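Local coordinates for protein LigF (Sphingobium sp. SYK-6, PDB 4XT0) that cleaves beta-aryl ether bonds of lignin with stereospecificity, as a glutathione-binding beta-etherase of the glutathione S-transferase superfamily, at residues L8-F11 / N16-K19; F11-G14 / P20-T23; E108-C113 / F201-G206. One frame throughout, in Å; residues are numbered along the deposited sequence.

Interaction 1 (L8-F11 / N16-K19); sequences LYSF and NSLK. With GSH (glutathione), chain B.
S17 and F11 meet through a single, nearly linear bond: F11 N donates to S17 OG at 2.9 Å, with an N-H...O angle of 169°. S17 OG stands beside the residue's own backbone N, anti to its carbonyl carbon (chi1 -70°), which aims it out of the helix at the first backbone N-H after strand 6-10. The packing is tight around this bond. S10 CB lies 3.3 Å from S17 OG, and the two serine CB atoms are 3.5 Å apart, so strand end and helix press together through very small groups. S10 OG plays a different part, bonding to G12 N and bracing the turn that follows. The contact loosens away from this point. Toward the interior, L8 only just reaches the helix, its CD2 standing 4.5 Å from S17 O. The partly exposed F11 ring, by contrast, leads away from the helix to glutathione, whose N3 approaches F11 CE2 obliquely at 3.8 Å. N16 approaches the same ligand from the helix: its amide ND2 is 3.3 Å from GSH SG2, while its OD1 receives a weak bond from K19 NZ, itself salt-bridged to D107. An alanine in place of N16 takes the amide away, which would probably leave the glutathione sulfur and K19 NZ each without this neighbour and open a gap beside the ligand. The example illustrates how a strand-to-helix junction can present a ligand-binding surface. Strand 6-10 pairs with strands 32-35 and 59-62; Y9 turns to helix 46-51 on one side of the sheet, while helix 15-26 packs on the other and passes L18 and K19 to helix 195-204.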
loop_
_atom_site.group_PDB
_atom_site.type_symbol
_atom_site.label_atom_id
_atom_site.label_comp_id
_atom_site.label_asym_id
_atom_site.label_seq_id
_atom_site.Cartn_x
_atom_site.Cartn_y
_atom_site.Cartn_z
ATOM N N LEU A 8 5.400 21.142 -7.322
ATOM C CA LEU A 8 5.205 19.721 -7.611
ATOM C C LEU A 8 6.057 19.290 -8.807
ATOM O O LEU A 8 5.959 19.861 -9.890
ATOM C CB LEU A 8 3.735 19.394 -7.899
ATOM C CG LEU A 8 3.503 17.881 -8.048
ATOM C CD1 LEU A 8 3.583 17.185 -6.670
ATOM C CD2 LEU A 8 2.191 17.538 -8.748
ATOM N N TYR A 9 6.868 18.263 -8.593
ATOM C CA TYR A 9 7.695 17.655 -9.626
ATOM C C TYR A 9 7.024 16.380 -10.101
ATOM O O TYR A 9 6.836 15.459 -9.295
ATOM C CB TYR A 9 9.084 17.348 -9.070
ATOM C CG TYR A 9 9.828 18.580 -8.639
ATOM C CD1 TYR A 9 9.712 19.074 -7.347
ATOM C CD2 TYR A 9 10.640 19.264 -9.538
ATOM C CE1 TYR A 9 10.391 20.213 -6.956
ATOM C CE2 TYR A 9 11.320 20.399 -9.157
ATOM C CZ TYR A 9 11.192 20.868 -7.867
ATOM O OH TYR A 9 11.866 21.998 -7.491
ATOM N N SER A 10 6.636 16.308 -11.373
ATOM C CA SER A 10 5.865 15.140 -11.826
ATOM C C SER A 10 5.860 14.978 -13.340
ATOM O O SER A 10 6.399 15.824 -14.062
ATOM C CB SER A 10 4.414 15.230 -11.329
ATOM O OG SER A 10 3.604 15.951 -12.253
ATOM N N PHE A 11 5.233 13.899 -13.819
ATOM C CA PHE A 11 5.127 13.650 -15.263
ATOM C C PHE A 11 3.869 14.284 -15.872
ATOM O O PHE A 11 3.563 14.041 -17.034
ATOM C CB PHE A 11 5.104 12.142 -15.574
ATOM C CG PHE A 11 6.430 11.436 -15.382
ATOM C CD1 PHE A 11 7.620 12.141 -15.331
ATOM C CD2 PHE A 11 6.470 10.051 -15.262
ATOM C CE1 PHE A 11 8.835 11.478 -15.157
ATOM C CE2 PHE A 11 7.670 9.382 -15.083
ATOM C CZ PHE A 11 8.861 10.099 -15.035
ATOM N N ASN A 16 0.721 7.978 -11.279
ATOM C CA ASN A 16 0.893 8.409 -9.892
ATOM C C ASN A 16 0.988 9.930 -9.766
ATOM O O ASN A 16 0.545 10.507 -8.770
ATOM C CB ASN A 16 2.121 7.732 -9.281
ATOM C CG ASN A 16 1.875 6.267 -8.987
ATOM O OD1 ASN A 16 0.931 5.921 -8.272
ATOM N ND2 ASN A 16 2.692 5.396 -9.564
ATOM N N SER A 17 1.526 10.576 -10.796
ATOM C CA SER A 17 1.635 12.043 -10.831
ATOM C C SER A 17 0.275 12.752 -10.756
ATOM O O SER A 17 0.165 13.836 -10.191
ATOM C CB SER A 17 2.367 12.492 -12.110
ATOM O OG SER A 17 3.743 12.139 -12.081
ATOM N N LEU A 18 -0.751 12.161 -11.361
ATOM C CA LEU A 18 -2.054 12.813 -11.388
ATOM C C LEU A 18 -2.629 13.053 -9.978
ATOM O O LEU A 18 -3.319 14.044 -9.762
ATOM C CB LEU A 18 -3.046 11.993 -12.240
ATOM C CG LEU A 18 -4.449 12.604 -12.422
ATOM C CD1 LEU A 18 -5.037 12.273 -13.797
ATOM C CD2 LEU A 18 -5.414 12.146 -11.326
ATOM N N LYS A 19 -2.343 12.160 -9.028
ATOM C CA LYS A 19 -2.977 12.223 -7.711
ATOM C C LYS A 19 -2.704 13.570 -7.017
ATOM O O LYS A 19 -3.653 14.304 -6.744
ATOM C CB LYS A 19 -2.539 11.044 -6.822
ATOM C CG LYS A 19 -2.733 9.631 -7.445
ATOM C CD LYS A 19 -2.394 8.545 -6.398
ATOM C CE LYS A 19 -2.193 7.145 -6.998
ATOM N NZ LYS A 19 -1.609 6.203 -5.974
HETATM N N1 GSH B . 5.050 4.513 -4.757
HETATM C CA1 GSH B . 5.395 5.668 -5.599
HETATM C C1 GSH B . 4.301 6.730 -5.598
HETATM O O11 GSH B . 4.596 7.907 -5.676
HETATM O O12 GSH B . 3.004 6.393 -5.533
HETATM C CB1 GSH B . 5.620 5.162 -7.038
HETATM C CG1 GSH B . 6.140 6.324 -7.879
HETATM C CD1 GSH B . 6.264 5.897 -9.330
HETATM O OE1 GSH B . 6.137 4.728 -9.636
HETATM N N2 GSH B . 6.513 6.830 -10.270
HETATM C CA2 GSH B . 6.644 6.452 -11.687
HETATM C C2 GSH B . 8.040 6.793 -12.163
HETATM O O2 GSH B . 8.668 7.669 -11.594
HETATM C CB2 GSH B . 5.653 7.271 -12.525
HETATM S SG2 GSH B . 3.926 6.763 -12.243
HETATM N N3 GSH B . 8.597 6.146 -13.228
HETATM C CA3 GSH B . 9.943 6.537 -13.677
HETATM C C3 GSH B . 11.016 5.511 -13.382
HETATM O O31 GSH B . 12.062 5.569 -13.991
HETATM O O32 GSH B . 10.833 4.548 -12.456
#

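Interaction 2 (F11-G14 / P20-T23); sequences FGPG and PLAT. With GSH (glutathione), chain B.
L21 lays its CD2 methyl over one face of the peptide bond joining G12 to P13, 3.6 Å from G12 C and 3.5 Å from P13 N. The same methyl also touches the proline ring, with P13 CD at 3.8 Å and P13 CB at 3.9 Å, so one branch of the leucine carries the whole contact. With CG anti to the backbone N (chi1 -159°), the side chain extends from the helix toward the loop and sets CD2 against it. The contact is van der Waals in kind and small in area, a useful example of a methyl group filling the place above a flat peptide unit. The loop keeps its shape by local means. G14 N bonds back to G12 O at 2.9 Å, making P13 the centre of an inverse gamma turn. G12 has a positive phi of 95°, at which a CB would be forced against F11 O and would also run into P13 CD. Beyond the leucine, the proline ring rests against M242 and F243 of helix 237-244 and against S246, placing the turn between the first helix and the C-terminal end of the chain. F11, at the start of the loop, sends its ring the other way, with CZ 4.0 Å from GSH CA3. A short loop leading from the first strand into the first helix, beside the glutathione site, is characteristic of the thioredoxin-like N-terminal domain of glutathione transferases.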
loop_
_atom_site.group_PDB
_atom_site.type_symbol
_atom_site.label_atom_id
_atom_site.label_comp_id
_atom_site.label_asym_id
_atom_site.label_seq_id
_atom_site.Cartn_x
_atom_site.Cartn_y
_atom_site.Cartn_z
ATOM N N PHE A 11 5.233 13.899 -13.819
ATOM C CA PHE A 11 5.127 13.650 -15.263
ATOM C C PHE A 11 3.869 14.284 -15.872
ATOM O O PHE A 11 3.563 14.041 -17.034
ATOM C CB PHE A 11 5.104 12.142 -15.574
ATOM C CG PHE A 11 6.430 11.436 -15.382
ATOM C CD1 PHE A 11 7.620 12.141 -15.331
ATOM C CD2 PHE A 11 6.470 10.051 -15.262
ATOM C CE1 PHE A 11 8.835 11.478 -15.157
ATOM C CE2 PHE A 11 7.670 9.382 -15.083
ATOM C CZ PHE A 11 8.861 10.099 -15.035
ATOM N N GLY A 12 3.123 15.065 -15.093
ATOM C CA GLY A 12 1.870 15.616 -15.584
ATOM C C GLY A 12 0.689 14.754 -15.176
ATOM O O GLY A 12 0.822 13.864 -14.331
ATOM N N PRO A 13 -0.488 15.007 -15.772
ATOM C CA PRO A 13 -1.706 14.346 -15.283
ATOM C C PRO A 13 -1.931 12.910 -15.806
ATOM O O PRO A 13 -2.798 12.677 -16.646
ATOM C CB PRO A 13 -2.819 15.281 -15.769
ATOM C CG PRO A 13 -2.259 15.912 -16.992
ATOM C CD PRO A 13 -0.783 16.081 -16.731
ATOM N N GLY A 14 -1.188 11.956 -15.259
ATOM C CA GLY A 14 -1.429 10.550 -15.519
ATOM C C GLY A 14 -0.732 9.723 -14.462
ATOM O O GLY A 14 0.244 10.179 -13.871
ATOM N N PRO A 20 -1.416 13.928 -6.761
ATOM C CA PRO A 20 -1.281 15.250 -6.111
ATOM C C PRO A 20 -1.574 16.438 -7.028
ATOM O O PRO A 20 -1.915 17.527 -6.543
ATOM C CB PRO A 20 0.192 15.274 -5.647
ATOM C CG PRO A 20 0.913 14.350 -6.597
ATOM C CD PRO A 20 -0.109 13.266 -6.962
ATOM N N LEU A 21 -1.456 16.242 -8.335
ATOM C CA LEU A 21 -1.748 17.316 -9.271
ATOM C C LEU A 21 -3.232 17.675 -9.187
ATOM O O LEU A 21 -3.594 18.849 -9.059
ATOM C CB LEU A 21 -1.341 16.901 -10.691
ATOM C CG LEU A 21 -1.085 17.957 -11.769
ATOM C CD1 LEU A 21 0.019 18.913 -11.358
ATOM C CD2 LEU A 21 -0.748 17.283 -13.111
ATOM N N ALA A 22 -4.096 16.659 -9.251
ATOM C CA ALA A 22 -5.544 16.878 -9.134
ATOM C C ALA A 22 -5.902 17.465 -7.751
ATOM O O ALA A 22 -6.735 18.357 -7.639
ATOM C CB ALA A 22 -6.304 15.564 -9.379
ATOM N N THR A 23 -5.259 16.962 -6.703
ATOM C CA THR A 23 -5.492 17.465 -5.347
ATOM C C THR A 23 -5.189 18.967 -5.253
ATOM O O THR A 23 -5.981 19.726 -4.714
ATOM C CB THR A 23 -4.653 16.673 -4.328
ATOM O OG1 THR A 23 -5.016 15.289 -4.412
ATOM C CG2 THR A 23 -4.894 17.162 -2.875
HETATM N N1 GSH B . 5.050 4.513 -4.757
HETATM C CA1 GSH B . 5.395 5.668 -5.599
HETATM C C1 GSH B . 4.301 6.730 -5.598
HETATM O O11 GSH B . 4.596 7.907 -5.676
HETATM O O12 GSH B . 3.004 6.393 -5.533
HETATM C CB1 GSH B . 5.620 5.162 -7.038
HETATM C CG1 GSH B . 6.140 6.324 -7.879
HETATM C CD1 GSH B . 6.264 5.897 -9.330
HETATM O OE1 GSH B . 6.137 4.728 -9.636
HETATM N N2 GSH B . 6.513 6.830 -10.270
HETATM C CA2 GSH B . 6.644 6.452 -11.687
HETATM C C2 GSH B . 8.040 6.793 -12.163
HETATM O O2 GSH B . 8.668 7.669 -11.594
HETATM C CB2 GSH B . 5.653 7.271 -12.525
HETATM S SG2 GSH B . 3.926 6.763 -12.243
HETATM N N3 GSH B . 8.597 6.146 -13.228
HETATM C CA3 GSH B . 9.943 6.537 -13.677
HETATM C C3 GSH B . 11.016 5.511 -13.382
HETATM O O31 GSH B . 12.062 5.569 -13.991
HETATM O O32 GSH B . 10.833 4.548 -12.456
#

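Interaction 3 (E108-C113 / F201-G206)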
loop_
_atom_site.group_PDB
_atom_site.type_symbol
_atom_site.label_atom_id
_atom_site.label_comp_id
_atom_site.label_asym_id
_atom_site.label_seq_id
_atom_site.Cartn_x
_atom_site.Cartn_y
_atom_site.Cartn_z
ATOM N N GLU A 108 -1.649 -0.966 -3.741
ATOM C CA GLU A 108 -1.240 -2.350 -3.505
ATOM C C GLU A 108 -1.714 -3.327 -4.571
ATOM O O GLU A 108 -1.292 -4.476 -4.575
ATOM C CB GLU A 108 -1.749 -2.815 -2.136
ATOM C CG GLU A 108 -1.192 -1.958 -0.989
ATOM C CD GLU A 108 -1.960 -2.099 0.315
ATOM O OE1 GLU A 108 -2.588 -3.161 0.512
ATOM O OE2 GLU A 108 -1.916 -1.148 1.146
ATOM N N TYR A 109 -2.612 -2.894 -5.449
ATOM C CA TYR A 109 -3.183 -3.827 -6.435
ATOM C C TYR A 109 -3.435 -3.184 -7.801
ATOM O O TYR A 109 -2.852 -3.590 -8.802
ATOM C CB TYR A 109 -4.485 -4.418 -5.869
ATOM C CG TYR A 109 -5.027 -5.629 -6.608
ATOM C CD1 TYR A 109 -4.688 -6.919 -6.212
ATOM C CD2 TYR A 109 -5.895 -5.484 -7.690
ATOM C CE1 TYR A 109 -5.196 -8.051 -6.893
ATOM C CE2 TYR A 109 -6.411 -6.595 -8.362
ATOM C CZ TYR A 109 -6.059 -7.871 -7.957
ATOM O OH TYR A 109 -6.567 -8.967 -8.619
ATOM N N PHE A 110 -4.302 -2.171 -7.829
ATOM C CA PHE A 110 -4.836 -1.635 -9.085
ATOM C C PHE A 110 -3.764 -0.941 -9.930
ATOM O O PHE A 110 -3.678 -1.170 -11.141
ATOM C CB PHE A 110 -6.001 -0.666 -8.782
ATOM C CG PHE A 110 -6.716 -0.127 -10.013
ATOM C CD1 PHE A 110 -6.710 -0.821 -11.214
ATOM C CD2 PHE A 110 -7.390 1.089 -9.953
ATOM C CE1 PHE A 110 -7.351 -0.313 -12.327
ATOM C CE2 PHE A 110 -8.046 1.605 -11.066
ATOM C CZ PHE A 110 -8.024 0.905 -12.259
ATOM N N CYS A 111 -2.955 -0.087 -9.311
ATOM C CA CYS A 111 -1.937 0.626 -10.071
ATOM C C CYS A 111 -0.967 -0.349 -10.735
ATOM O O CYS A 111 -0.607 -0.174 -11.890
ATOM C CB CYS A 111 -1.149 1.596 -9.187
ATOM S SG CYS A 111 0.220 2.401 -10.078
ATOM N N TRP A 112 -0.569 -1.390 -10.016
ATOM C CA TRP A 112 0.510 -2.239 -10.505
ATOM C C TRP A 112 0.146 -3.152 -11.678
ATOM O O TRP A 112 0.985 -3.390 -12.561
ATOM C CB TRP A 112 1.083 -3.060 -9.339
ATOM C CG TRP A 112 1.612 -2.187 -8.233
ATOM C CD1 TRP A 112 1.422 -2.365 -6.893
ATOM C CD2 TRP A 112 2.385 -0.976 -8.371
ATOM N NE1 TRP A 112 2.043 -1.361 -6.191
ATOM C CE2 TRP A 112 2.636 -0.494 -7.072
ATOM C CE3 TRP A 112 2.898 -0.261 -9.465
ATOM C CZ2 TRP A 112 3.372 0.671 -6.834
ATOM C CZ3 TRP A 112 3.624 0.898 -9.227
ATOM C CH2 TRP A 112 3.856 1.350 -7.922
ATOM N N CYS A 113 -1.080 -3.656 -11.734
ATOM C CA CYS A 113 -1.409 -4.504 -12.880
ATOM C C CYS A 113 -1.548 -3.655 -14.149
ATOM O O CYS A 113 -1.074 -4.048 -15.220
ATOM C CB CYS A 113 -2.672 -5.339 -12.621
ATOM S SG CYS A 113 -4.156 -4.452 -12.107
ATOM N N PHE A 201 -8.994 7.338 -10.113
ATOM C CA PHE A 201 -9.115 8.017 -11.412
ATOM C C PHE A 201 -7.743 8.142 -12.049
ATOM O O PHE A 201 -7.606 8.031 -13.266
ATOM C CB PHE A 201 -9.765 9.405 -11.247
ATOM C CG PHE A 201 -9.926 10.180 -12.535
ATOM C CD1 PHE A 201 -11.042 9.998 -13.332
ATOM C CD2 PHE A 201 -8.985 11.124 -12.918
ATOM C CE1 PHE A 201 -11.218 10.726 -14.517
ATOM C CE2 PHE A 201 -9.144 11.858 -14.101
ATOM C CZ PHE A 201 -10.268 11.664 -14.894
ATOM N N ALA A 202 -6.722 8.370 -11.220
ATOM C CA ALA A 202 -5.340 8.474 -11.708
ATOM C C ALA A 202 -4.935 7.243 -12.522
ATOM O O ALA A 202 -4.240 7.363 -13.541
ATOM C CB ALA A 202 -4.363 8.678 -10.527
ATOM N N ILE A 203 -5.381 6.068 -12.074
ATOM C CA ILE A 203 -5.120 4.804 -12.790
ATOM C C ILE A 203 -6.166 4.517 -13.863
ATOM O O ILE A 203 -5.829 4.096 -14.965
ATOM C CB ILE A 203 -5.077 3.581 -11.806
ATOM C CG1 ILE A 203 -4.155 3.871 -10.614
ATOM C CG2 ILE A 203 -4.673 2.296 -12.544
ATOM C CD1 ILE A 203 -2.749 4.375 -10.996
ATOM N N ALA A 204 -7.439 4.749 -13.556
ATOM C CA ALA A 204 -8.499 4.289 -14.454
ATOM C C ALA A 204 -8.702 5.170 -15.680
ATOM O O ALA A 204 -9.115 4.674 -16.727
ATOM C CB ALA A 204 -9.822 4.159 -13.697
ATOM N N ASN A 205 -8.443 6.471 -15.563
ATOM C CA ASN A 205 -8.676 7.358 -16.700
ATOM C C ASN A 205 -7.798 6.982 -17.894
ATOM O O ASN A 205 -6.573 6.955 -17.786
ATOM C CB ASN A 205 -8.435 8.816 -16.314
ATOM C CG ASN A 205 -8.929 9.788 -17.375
ATOM O OD1 ASN A 205 -10.052 9.663 -17.868
ATOM N ND2 ASN A 205 -8.087 10.757 -17.738
ATOM N N GLY A 206 -8.432 6.704 -19.034
ATOM C CA GLY A 206 -7.715 6.231 -20.207
ATOM C C GLY A 206 -8.030 4.786 -20.548
ATOM O O GLY A 206 -7.924 4.391 -21.708
#
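N205 N donates to F201 O at 2.9 Å, closing the final turn of helix 195-204, and from this turn I203 and A204 reach across to F110 and C111. The contact itself is apolar. I203 CG2 stands over the middle of the F110 ring, 3.6 Å from its centroid and only 9° off the ring normal, a well-centred CH-pi interaction. I203 CB lies nearer the rim, 3.6 Å from F110 CE2. A204 meets the same ring differently: its CB lies in the ring plane at the edge, 4.0 Å from F110 CZ. The other branch of the isoleucine serves C111. CG1 beside the backbone N (chi1 -50°) and the further turn at chi2 (-51°) bring I203 CD1 to 3.7 Å from C111 SG, while CG2 remains on the phenylalanine. One beta-branched residue thus divides its two arms between an aromatic face and a thiol. V106 and V114 from helix 93-121 also pack on I203, and W105 meets the F110 ring. On the long helix a wider, pi-type turn spans 108-110; its Y109 bonds to E147 of the second subunit. The side chain of C111 is about 6 Å from a bound glutathione. Close helix-to-helix packing of this kind builds the all-helical C-terminal domain of the glutathione transferase fold.

In the fold
From the N terminus, strand 6-10 runs into a short loop and then helix 15-26. Interaction 1 closes that loop from the strand end onto the first turns of the helix. Interaction 2 begins on the same loop, shares F11, and reaches one turn further along the helix, so the two cross along the chain instead of nesting. Both belong to the thioredoxin-like domain and reach glutathione through F11, interaction 1 also through N16. Interaction 3 opens far later and closes a long, mostly helical excursion between helices 93-121 and 195-204. The domains meet in part where K19 and L18 pack on A202 and N16 touches C111, so interactions 1 and 3 touch, with centres about 14 Å apart.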